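Local coordinates for protein indole-3-acetic acid-amido synthetase GH3.15 (Arabidopsis thaliana, PDB 6E1Q) that conjugates glutamine, and possibly cysteine, to the auxin precursor indole-3-butyric acid, using ATP and releasing AMP and diphosphate, at residues R71-R76 against D84-R89; L142-V147 against S221-V226; K295-I300 against P310-Y315. All blocks are in the same frame, centred on the assembly; numbering follows the deposited sequence. Where two conformers were deposited one is given.

Contact 1: R71-R76 against D84-R89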
loop_
_atom_site.group_PDB
_atom_site.type_symbol
_atom_site.label_atom_id
_atom_site.label_comp_id
_atom_site.label_asym_id
_atom_site.label_seq_id
_atom_site.Cartn_x
_atom_site.Cartn_y
_atom_site.Cartn_z
ATOM N N ARG A 71 20.937 3.436 9.635
ATOM C CA ARG A 71 20.435 2.297 10.400
ATOM C C ARG A 71 21.140 2.148 11.748
ATOM O O ARG A 71 20.520 1.708 12.734
ATOM C CB ARG A 71 20.595 1.020 9.581
ATOM C CG ARG A 71 20.140 -0.246 10.281
ATOM C CD ARG A 71 20.388 -1.460 9.394
ATOM N NE ARG A 71 19.872 -2.672 10.022
ATOM C CZ ARG A 71 20.030 -3.890 9.524
ATOM N NH1 ARG A 71 20.701 -4.061 8.384
ATOM N NH2 ARG A 71 19.518 -4.934 10.167
ATOM N N SER A 72 22.427 2.505 11.815
ATOM C CA SER A 72 23.180 2.300 13.050
ATOM C C SER A 72 22.605 3.113 14.208
ATOM O O SER A 72 22.573 2.634 15.349
ATOM C CB SER A 72 24.650 2.648 12.831
ATOM O OG SER A 72 24.796 4.036 12.579
ATOM N N TYR A 73 22.167 4.356 13.944
ATOM C CA TYR A 73 21.507 5.145 14.982
ATOM C C TYR A 73 20.267 4.426 15.508
ATOM O O TYR A 73 20.035 4.361 16.721
ATOM C CB TYR A 73 21.147 6.545 14.444
ATOM C CG TYR A 73 22.370 7.326 14.049
ATOM C CD1 TYR A 73 23.066 8.085 14.982
ATOM C CD2 TYR A 73 22.875 7.251 12.752
ATOM C CE1 TYR A 73 24.228 8.785 14.628
ATOM C CE2 TYR A 73 24.027 7.947 12.384
ATOM C CZ TYR A 73 24.694 8.718 13.324
ATOM O OH TYR A 73 25.839 9.405 12.961
ATOM N N ILE A 74 19.452 3.886 14.606
ATOM C CA ILE A 74 18.237 3.192 15.031
ATOM C C ILE A 74 18.585 1.951 15.846
ATOM O O ILE A 74 17.955 1.669 16.875
ATOM C CB ILE A 74 17.371 2.852 13.804
ATOM C CG1 ILE A 74 17.015 4.144 13.064
ATOM C CG2 ILE A 74 16.072 2.131 14.232
ATOM C CD1 ILE A 74 16.346 3.911 11.720
ATOM N N ASP A 75 19.601 1.194 15.408
ATOM C CA ASP A 75 20.012 0.010 16.156
ATOM C C ASP A 75 20.530 0.396 17.540
ATOM O O ASP A 75 20.252 -0.293 18.530
ATOM C CB ASP A 75 21.081 -0.774 15.376
ATOM C CG ASP A 75 20.510 -1.542 14.172
ATOM O OD1 ASP A 75 19.304 -1.892 14.161
ATOM O OD2 ASP A 75 21.283 -1.810 13.227
ATOM N N ARG A 76 21.285 1.494 17.638
ATOM C CA ARG A 76 21.795 1.885 18.951
ATOM C C ARG A 76 20.664 2.301 19.880
ATOM O O ARG A 76 20.700 1.985 21.078
ATOM C CB ARG A 76 22.857 2.992 18.842
ATOM C CG ARG A 76 24.063 2.576 17.975
ATOM C CD ARG A 76 25.076 3.685 17.673
ATOM N NE ARG A 76 25.322 4.608 18.772
ATOM C CZ ARG A 76 25.639 5.886 18.617
ATOM N NH1 ARG A 76 25.696 6.423 17.399
ATOM N NH2 ARG A 76 25.867 6.640 19.679
ATOM N N ASP A 84 18.075 11.036 21.996
ATOM C CA ASP A 84 18.777 12.222 21.509
ATOM C C ASP A 84 19.988 11.901 20.647
ATOM O O ASP A 84 20.737 12.824 20.300
ATOM C CB ASP A 84 19.186 13.146 22.673
ATOM C CG ASP A 84 20.267 12.552 23.577
ATOM O OD1 ASP A 84 21.068 11.707 23.133
ATOM O OD2 ASP A 84 20.328 12.961 24.754
ATOM N N LEU A 85 20.236 10.631 20.325
ATOM C CA LEU A 85 21.087 10.353 19.172
ATOM C C LEU A 85 20.532 11.052 17.933
ATOM O O LEU A 85 21.294 11.552 17.098
ATOM C CB LEU A 85 21.179 8.844 18.913
ATOM C CG LEU A 85 21.758 7.891 19.956
ATOM C CD1 LEU A 85 22.289 6.600 19.308
ATOM C CD2 LEU A 85 22.830 8.550 20.777
ATOM N N ILE A 86 19.203 11.078 17.790
ATOM C CA ILE A 86 18.568 11.613 16.588
ATOM C C ILE A 86 17.419 12.571 16.878
ATOM O O ILE A 86 17.069 13.387 16.006
ATOM C CB ILE A 86 18.065 10.466 15.674
ATOM C CG1 ILE A 86 16.956 9.686 16.389
ATOM C CG2 ILE A 86 19.199 9.559 15.249
ATOM C CD1 ILE A 86 16.279 8.628 15.550
ATOM N N CYS A 87 16.799 12.536 18.052
ATOM C CA CYS A 87 15.553 13.256 18.273
ATOM C C CYS A 87 15.527 13.828 19.681
ATOM O O CYS A 87 15.910 13.154 20.642
ATOM C CB CYS A 87 14.339 12.328 18.050
ATOM S SG CYS A 87 12.767 13.200 17.969
ATOM N N ASP A 88 15.070 15.076 19.800
ATOM C CA ASP A 88 14.968 15.733 21.097
ATOM C C ASP A 88 13.768 15.261 21.908
ATOM O O ASP A 88 13.623 15.664 23.067
ATOM C CB ASP A 88 14.893 17.255 20.929
ATOM C CG ASP A 88 13.485 17.746 20.592
ATOM O OD1 ASP A 88 12.787 17.082 19.798
ATOM O OD2 ASP A 88 13.068 18.797 21.131
ATOM N N ARG A 89 12.896 14.450 21.330
ATOM C CA ARG A 89 11.785 13.877 22.065
ATOM C C ARG A 89 11.933 12.363 22.143
ATOM O O ARG A 89 12.601 11.753 21.301
ATOM C CB ARG A 89 10.450 14.270 21.415
ATOM C CG ARG A 89 10.057 15.719 21.749
ATOM C CD ARG A 89 9.217 16.387 20.671
ATOM N NE ARG A 89 9.984 16.624 19.452
ATOM C CZ ARG A 89 9.767 15.988 18.303
ATOM N NH1 ARG A 89 8.792 15.091 18.222
ATOM N NH2 ARG A 89 10.519 16.250 17.238
#
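Arg76 and Leu85 make the closest of the three pairings here, with Arg76 CZ 3.5 Å from Leu85 CD1, and the arginine is the side chain to follow. Its CB already meets the leucine, lying 3.7 Å from Leu85 CD1. The chain then runs out and bends at chi3 (38°), a turn that brings the guanidinium back over the same methyl. NE passes near it, and the methyl lies over the centre of one guanidinium face. At the tip, NH2 of Arg76 also reaches Leu85 CD2, at 3.8 Å. The charge is met from outside the two segments, by salt bridges from NE to Glu81 and from NH1 to Glu43. This is a helix and its own return: helix 67-78 ends, a short connection follows, and the chain comes back so that Leu85 and Ile86 meet the helix flank, then leads away into strand 91-97 of the GH3 N-terminal domain. One turn earlier on the helix, Tyr73 supplies the rest of the helix side. Its CB packs 3.7 Å from Ile86 CG2, while CB of Leu85 lies near the plane of the tyrosine ring, at its edge, 4.4 Å from CD1 of Tyr73.

Contact 2: L142-V147 against S221-V226. With CFA ((2,4-dichlorophenoxy)acetic acid), chain C.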
loop_
_atom_site.group_PDB
_atom_site.type_symbol
_atom_site.label_atom_id
_atom_site.label_comp_id
_atom_site.label_asym_id
_atom_site.label_seq_id
_atom_site.Cartn_x
_atom_site.Cartn_y
_atom_site.Cartn_z
ATOM N N LEU A 142 -15.622 -0.009 7.932
ATOM C CA LEU A 142 -15.206 -1.387 8.167
ATOM C C LEU A 142 -13.821 -1.563 7.563
ATOM O O LEU A 142 -13.652 -1.443 6.346
ATOM C CB LEU A 142 -16.207 -2.358 7.550
ATOM C CG LEU A 142 -15.912 -3.855 7.626
ATOM C CD1 LEU A 142 -15.844 -4.330 9.092
ATOM C CD2 LEU A 142 -16.995 -4.606 6.861
ATOM N N ILE A 143 -12.828 -1.817 8.412
ATOM C CA ILE A 143 -11.429 -1.819 8.009
ATOM C C ILE A 143 -10.921 -3.243 8.129
ATOM O O ILE A 143 -10.927 -3.825 9.217
ATOM C CB ILE A 143 -10.594 -0.840 8.852
ATOM C CG1 ILE A 143 -10.920 0.606 8.459
ATOM C CG2 ILE A 143 -9.113 -1.082 8.659
ATOM C CD1 ILE A 143 -10.486 1.619 9.485
ATOM N N PHE A 144 -10.500 -3.806 7.005
ATOM C CA PHE A 144 -9.979 -5.161 6.967
ATOM C C PHE A 144 -8.487 -5.073 7.231
ATOM O O PHE A 144 -7.704 -4.703 6.361
ATOM C CB PHE A 144 -10.299 -5.826 5.635
ATOM C CG PHE A 144 -11.773 -5.964 5.385
ATOM C CD1 PHE A 144 -12.539 -6.797 6.175
ATOM C CD2 PHE A 144 -12.390 -5.246 4.383
ATOM C CE1 PHE A 144 -13.895 -6.932 5.961
ATOM C CE2 PHE A 144 -13.747 -5.372 4.160
ATOM C CZ PHE A 144 -14.499 -6.228 4.957
ATOM N N TYR A 145 -8.098 -5.419 8.444
ATOM C CA TYR A 145 -6.712 -5.300 8.854
ATOM C C TYR A 145 -6.556 -6.157 10.083
ATOM O O TYR A 145 -7.361 -6.039 11.009
ATOM C CB TYR A 145 -6.337 -3.853 9.199
ATOM C CG TYR A 145 -4.859 -3.718 9.515
ATOM C CD1 TYR A 145 -3.936 -3.576 8.493
ATOM C CD2 TYR A 145 -4.385 -3.768 10.826
ATOM C CE1 TYR A 145 -2.593 -3.460 8.753
ATOM C CE2 TYR A 145 -3.020 -3.664 11.098
ATOM C CZ TYR A 145 -2.133 -3.515 10.049
ATOM O OH TYR A 145 -0.774 -3.403 10.252
ATOM N N PHE A 146 -5.529 -6.995 10.111
ATOM C CA PHE A 146 -5.208 -7.612 11.386
ATOM C C PHE A 146 -3.722 -7.938 11.430
ATOM O O PHE A 146 -3.058 -8.037 10.400
ATOM C CB PHE A 146 -6.088 -8.840 11.674
ATOM C CG PHE A 146 -6.221 -9.801 10.527
ATOM C CD1 PHE A 146 -5.202 -10.697 10.230
ATOM C CD2 PHE A 146 -7.388 -9.844 9.776
ATOM C CE1 PHE A 146 -5.336 -11.606 9.191
ATOM C CE2 PHE A 146 -7.524 -10.751 8.729
ATOM C CZ PHE A 146 -6.497 -11.630 8.438
ATOM N N VAL A 147 -3.204 -8.053 12.649
ATOM C CA VAL A 147 -1.787 -8.284 12.893
ATOM C C VAL A 147 -1.611 -9.645 13.554
ATOM O O VAL A 147 -2.396 -10.026 14.431
ATOM C CB VAL A 147 -1.177 -7.155 13.751
ATOM C CG1 VAL A 147 -2.018 -6.912 14.982
ATOM C CG2 VAL A 147 0.225 -7.519 14.168
ATOM N N SER A 221 -5.333 -5.084 -3.404
ATOM C CA SER A 221 -5.276 -6.538 -3.397
ATOM C C SER A 221 -5.708 -7.125 -2.061
ATOM O O SER A 221 -6.082 -8.305 -2.009
ATOM C CB SER A 221 -3.862 -7.015 -3.770
ATOM O OG SER A 221 -2.867 -6.428 -2.954
ATOM N N SER A 222 -5.685 -6.323 -0.987
ATOM C CA SER A 222 -6.120 -6.813 0.319
ATOM C C SER A 222 -7.556 -7.291 0.281
ATOM O O SER A 222 -7.910 -8.246 0.981
ATOM C CB SER A 222 -5.973 -5.725 1.397
ATOM O OG SER A 222 -4.720 -5.068 1.303
ATOM N N PHE A 223 -8.400 -6.633 -0.517
ATOM C CA PHE A 223 -9.808 -7.000 -0.595
ATOM C C PHE A 223 -10.017 -8.366 -1.233
ATOM O O PHE A 223 -10.963 -9.075 -0.868
ATOM C CB PHE A 223 -10.578 -5.941 -1.374
ATOM C CG PHE A 223 -10.798 -4.691 -0.598
ATOM C CD1 PHE A 223 -11.751 -4.650 0.399
ATOM C CD2 PHE A 223 -10.023 -3.566 -0.831
ATOM C CE1 PHE A 223 -11.951 -3.512 1.129
ATOM C CE2 PHE A 223 -10.225 -2.399 -0.099
ATOM C CZ PHE A 223 -11.185 -2.376 0.885
ATOM N N LEU A 224 -9.135 -8.766 -2.152
ATOM C CA LEU A 224 -9.293 -10.056 -2.818
ATOM C C LEU A 224 -9.131 -11.208 -1.841
ATOM O O LEU A 224 -9.791 -12.241 -1.975
ATOM C CB LEU A 224 -8.280 -10.192 -3.952
ATOM C CG LEU A 224 -8.167 -8.933 -4.787
ATOM C CD1 LEU A 224 -7.075 -9.088 -5.853
ATOM C CD2 LEU A 224 -9.519 -8.610 -5.388
ATOM N N LYS A 225 -8.227 -11.059 -0.873
ATOM C CA LYS A 225 -8.069 -12.064 0.167
ATOM C C LYS A 225 -9.318 -12.142 1.052
ATOM O O LYS A 225 -9.745 -13.230 1.435
ATOM C CB LYS A 225 -6.811 -11.735 0.974
ATOM C CG LYS A 225 -6.426 -12.739 2.012
ATOM C CD LYS A 225 -5.949 -14.024 1.388
ATOM C CE LYS A 225 -5.505 -15.022 2.437
ATOM N NZ LYS A 225 -5.107 -16.335 1.832
ATOM N N VAL A 226 -9.942 -11.002 1.341
ATOM C CA VAL A 226 -11.191 -10.996 2.093
ATOM C C VAL A 226 -12.292 -11.701 1.308
ATOM O O VAL A 226 -13.043 -12.519 1.850
ATOM C CB VAL A 226 -11.586 -9.546 2.439
ATOM C CG1 VAL A 226 -12.967 -9.514 3.046
ATOM C CG2 VAL A 226 -10.583 -8.942 3.440
HETATM C C1 CFA C . -10.246 3.792 6.001
HETATM C C2 CFA C . -9.013 4.684 5.873
HETATM C "C1'" CFA C . -7.397 2.963 5.526
HETATM C "C2'" CFA C . -6.463 2.314 4.730
HETATM C "C3'" CFA C . -5.820 1.200 5.210
HETATM C "C4'" CFA C . -6.107 0.736 6.468
HETATM C "C5'" CFA C . -7.023 1.366 7.274
HETATM CL CL3 CFA C . -6.049 2.863 3.083
HETATM C "C6'" CFA C . -7.664 2.485 6.799
HETATM O O1 CFA C . -11.003 3.902 7.000
HETATM O O2 CFA C . -10.483 2.934 5.119
HETATM O "O1'" CFA C . -8.054 4.097 5.039
HETATM CL CL4 CFA C . -5.266 -0.701 7.049
#
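Phe144 is the hub through which the end of strand 140-143 meets helix 220-243, in the N-terminal domain of a GH3 enzyme, a member of the ANL clan of adenylating enzymes. The helix follows strand 212-217, the parallel neighbour of 140-143, and packs against the sheet these strands share. No hydrogen bond crosses between the two segments; the joint is apolar throughout.

The CH-pi contact comes first. Val226 lays CG1 over the middle of one face of the Phe144 ring, 4.0 Å from the centroid and 11° off the ring normal. A chi1 of 172° swings CG1 of Val226 away from the backbone N, which leaves the second methyl facing the root of the same ring, where CG2 of Val226 is 3.8 Å from Phe144 CG.

Between the aromatic side chains the contact is different in kind. Phe223 brings CE1 to the edge of the Phe144 ring, 3.7 Å from CD2 of Phe144, and the two side chains run roughly at right angles. Val226 also touches Met198 and Leu202 of helix 194-207. Replacing Phe144 with an alanine would probably open a gap between strand and helix, leaving Val226 CG1 without the ring face it covers and Phe223 CE1 without its neighbour.

The residues flanking Phe144 line the site of one bound (2,4-dichlorophenoxy)acetic acid. Ile143, whose CB points away from the helix, puts CG2 3.5 Å from ring carbon C5' and CD1 3.4 Å from carboxylate oxygen O1. Tyr145, its hydroxyl hydrogen-bonded to Thr161, brings CD1 to within 3.5 Å of chlorine CL4.

Contact 3: K295-I300 against P310-Y315. With CFA ((2,4-dichlorophenoxy)acetic acid), chain C.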
loop_
_atom_site.group_PDB
_atom_site.type_symbol
_atom_site.label_atom_id
_atom_site.label_comp_id
_atom_site.label_asym_id
_atom_site.label_seq_id
_atom_site.Cartn_x
_atom_site.Cartn_y
_atom_site.Cartn_z
ATOM N N LYS A 295 -20.264 3.782 0.997
ATOM C CA LYS A 295 -20.179 4.891 0.061
ATOM C C LYS A 295 -18.869 4.923 -0.717
ATOM O O LYS A 295 -18.790 5.623 -1.728
ATOM C CB LYS A 295 -20.360 6.222 0.806
ATOM C CG LYS A 295 -21.704 6.342 1.520
ATOM C CD LYS A 295 -22.844 6.142 0.534
ATOM C CE LYS A 295 -24.198 6.173 1.228
ATOM N NZ LYS A 295 -25.258 5.660 0.312
ATOM N N CYS A 296 -17.852 4.185 -0.291
ATOM C CA CYS A 296 -16.609 4.139 -1.044
ATOM C C CYS A 296 -15.772 2.990 -0.504
ATOM O O CYS A 296 -16.044 2.439 0.565
ATOM C CB CYS A 296 -15.837 5.463 -0.952
ATOM S SG CYS A 296 -15.182 5.776 0.683
ATOM N N ILE A 297 -14.754 2.633 -1.276
ATOM C CA ILE A 297 -13.809 1.589 -0.934
ATOM C C ILE A 297 -12.440 2.238 -0.943
ATOM O O ILE A 297 -11.950 2.631 -2.005
ATOM C CB ILE A 297 -13.863 0.420 -1.917
ATOM C CG1 ILE A 297 -15.224 -0.266 -1.841
ATOM C CG2 ILE A 297 -12.679 -0.533 -1.646
ATOM C CD1 ILE A 297 -15.508 -1.148 -3.024
ATOM N N GLU A 298 -11.822 2.328 0.233
ATOM C CA GLU A 298 -10.604 3.097 0.443
ATOM C C GLU A 298 -9.430 2.137 0.559
ATOM O O GLU A 298 -9.434 1.252 1.424
ATOM C CB GLU A 298 -10.732 3.961 1.705
ATOM C CG GLU A 298 -9.424 4.631 2.130
ATOM C CD GLU A 298 -9.058 5.841 1.262
ATOM O OE1 GLU A 298 -9.969 6.585 0.847
ATOM O OE2 GLU A 298 -7.857 6.036 0.978
ATOM N N SER A 299 -8.433 2.302 -0.317
ATOM C CA SER A 299 -7.196 1.523 -0.254
ATOM C C SER A 299 -6.191 2.116 -1.227
ATOM O O SER A 299 -6.533 2.936 -2.081
ATOM C CB SER A 299 -7.429 0.049 -0.607
ATOM O OG SER A 299 -7.719 -0.073 -2.002
ATOM N N ILE A 300 -4.950 1.654 -1.117
ATOM C CA ILE A 300 -3.934 2.042 -2.089
ATOM C C ILE A 300 -4.242 1.359 -3.420
ATOM O O ILE A 300 -4.366 0.129 -3.493
ATOM C CB ILE A 300 -2.532 1.702 -1.574
ATOM C CG1 ILE A 300 -2.235 2.570 -0.346
ATOM C CG2 ILE A 300 -1.486 1.924 -2.670
ATOM C CD1 ILE A 300 -1.021 2.112 0.430
ATOM N N PRO A 310 -9.258 -3.268 -12.208
ATOM C CA PRO A 310 -10.393 -3.875 -12.935
ATOM C C PRO A 310 -11.109 -4.949 -12.141
ATOM O O PRO A 310 -12.344 -5.003 -12.148
ATOM C CB PRO A 310 -9.732 -4.439 -14.207
ATOM C CG PRO A 310 -8.548 -3.558 -14.431
ATOM C CD PRO A 310 -8.035 -3.241 -13.038
ATOM N N LEU A 311 -10.370 -5.801 -11.435
ATOM C CA LEU A 311 -11.021 -6.859 -10.677
ATOM C C LEU A 311 -11.755 -6.302 -9.459
ATOM O O LEU A 311 -12.878 -6.729 -9.153
ATOM C CB LEU A 311 -9.995 -7.906 -10.259
ATOM C CG LEU A 311 -10.606 -9.080 -9.498
ATOM C CD1 LEU A 311 -11.656 -9.806 -10.336
ATOM C CD2 LEU A 311 -9.501 -10.023 -9.042
ATOM N N LEU A 312 -11.149 -5.343 -8.759
ATOM C CA LEU A 312 -11.822 -4.765 -7.603
ATOM C C LEU A 312 -13.080 -4.017 -8.032
ATOM O O LEU A 312 -14.103 -4.061 -7.335
ATOM C CB LEU A 312 -10.863 -3.849 -6.841
ATOM C CG LEU A 312 -11.369 -3.151 -5.582
ATOM C CD1 LEU A 312 -11.936 -4.181 -4.600
ATOM C CD2 LEU A 312 -10.258 -2.320 -4.927
ATOM N N GLU A 313 -13.042 -3.359 -9.197
ATOM C CA GLU A 313 -14.248 -2.693 -9.683
ATOM C C GLU A 313 -15.338 -3.711 -9.998
ATOM O O GLU A 313 -16.521 -3.448 -9.779
ATOM C CB GLU A 313 -13.931 -1.840 -10.917
ATOM C CG GLU A 313 -13.056 -0.619 -10.595
ATOM C CD GLU A 313 -12.825 0.312 -11.788
ATOM O OE1 GLU A 313 -12.943 -0.144 -12.945
ATOM O OE2 GLU A 313 -12.496 1.502 -11.563
ATOM N N PHE A 314 -14.954 -4.873 -10.523
ATOM C CA PHE A 314 -15.918 -5.943 -10.758
ATOM C C PHE A 314 -16.649 -6.322 -9.469
ATOM O O PHE A 314 -17.876 -6.487 -9.456
ATOM C CB PHE A 314 -15.195 -7.154 -11.349
ATOM C CG PHE A 314 -16.045 -8.392 -11.442
ATOM C CD1 PHE A 314 -17.008 -8.512 -12.422
ATOM C CD2 PHE A 314 -15.881 -9.433 -10.538
ATOM C CE1 PHE A 314 -17.789 -9.661 -12.515
ATOM C CE2 PHE A 314 -16.648 -10.563 -10.628
ATOM C CZ PHE A 314 -17.607 -10.677 -11.630
ATOM N N TYR A 315 -15.911 -6.464 -8.371
ATOM C CA TYR A 315 -16.532 -6.778 -7.087
ATOM C C TYR A 315 -17.226 -5.584 -6.437
ATOM O O TYR A 315 -17.984 -5.782 -5.489
ATOM C CB TYR A 315 -15.478 -7.325 -6.120
ATOM C CG TYR A 315 -14.969 -8.692 -6.503
ATOM C CD1 TYR A 315 -15.847 -9.748 -6.718
ATOM C CD2 TYR A 315 -13.611 -8.921 -6.687
ATOM C CE1 TYR A 315 -15.373 -11.012 -7.081
ATOM C CE2 TYR A 315 -13.136 -10.173 -7.043
ATOM C CZ TYR A 315 -14.013 -11.205 -7.249
ATOM O OH TYR A 315 -13.527 -12.443 -7.608
HETATM C C1 CFA C . -10.246 3.792 6.001
HETATM C C2 CFA C . -9.013 4.684 5.873
HETATM C "C1'" CFA C . -7.397 2.963 5.526
HETATM C "C2'" CFA C . -6.463 2.314 4.730
HETATM C "C3'" CFA C . -5.820 1.200 5.210
HETATM C "C4'" CFA C . -6.107 0.736 6.468
HETATM C "C5'" CFA C . -7.023 1.366 7.274
HETATM CL CL3 CFA C . -6.049 2.863 3.083
HETATM C "C6'" CFA C . -7.664 2.485 6.799
HETATM O O1 CFA C . -11.003 3.902 7.000
HETATM O O2 CFA C . -10.483 2.934 5.119
HETATM O "O1'" CFA C . -8.054 4.097 5.039
HETATM CL CL4 CFA C . -5.266 -0.701 7.049
#
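Leu312 carries its CG anti to the backbone N (chi1 -179°), and this extends the side chain from its helix toward the strand, where Ile297, whose chi1 of -64° keeps CG1 beside the backbone N, turns its CG2 methyl opposite that N and toward the leucine. Helix 309-316 is the crossover of a beta-alpha-beta unit between the parallel strands 297-298 and 321-327, and this contact is where the helix meets the first of them. The touch is light: Leu312 CD2 stands 4.5 Å from Ile297 CG2. The same methyl is equally far from Ser299 OG, so a single branch of the leucine spans both residues. Phe223 of helix 220-243 packs beside Ile297 and Ser299, and Leu312 also touches Leu321 of the next parallel strand.

Glu298, between Ile297 and Ser299, points to the other side of the strand, where its CB and CG line the pocket of (2,4-dichlorophenoxy)acetic acid while its buried carboxylate turns to strand 321-327, gripped at OE1 by Thr322 OG1 and at OE2 by the backbone N of Ser324. The chain bends at chi2 (76°), leaving CG beside the ligand, 3.3 Å from its ether oxygen O1', and Ser299 adds its backbone, with CA 3.8 Å from chlorine CL3.

From the N terminus, contact 1 closes first, a short loop in which helix 67-78 is met by the chain leading into strand 91-97. Contact 2 then closes a much longer one, from strand 140-143 to helix 220-243, and contact 3 a short one from strand 297-298 to helix 309-316. The three follow in series; none nests or crosses. Contact 1 stands apart, its centre about 33 Å from that of contact 2 and about 40 Å from that of contact 3. Contacts 2 and 3 touch: Phe223 CE2 lies 3.4 Å from Ile297 CG2, tying helix 220-243 to strand 297-298, and Leu224 meets Leu311 between the helices; both contacts also touch the same bound ligand.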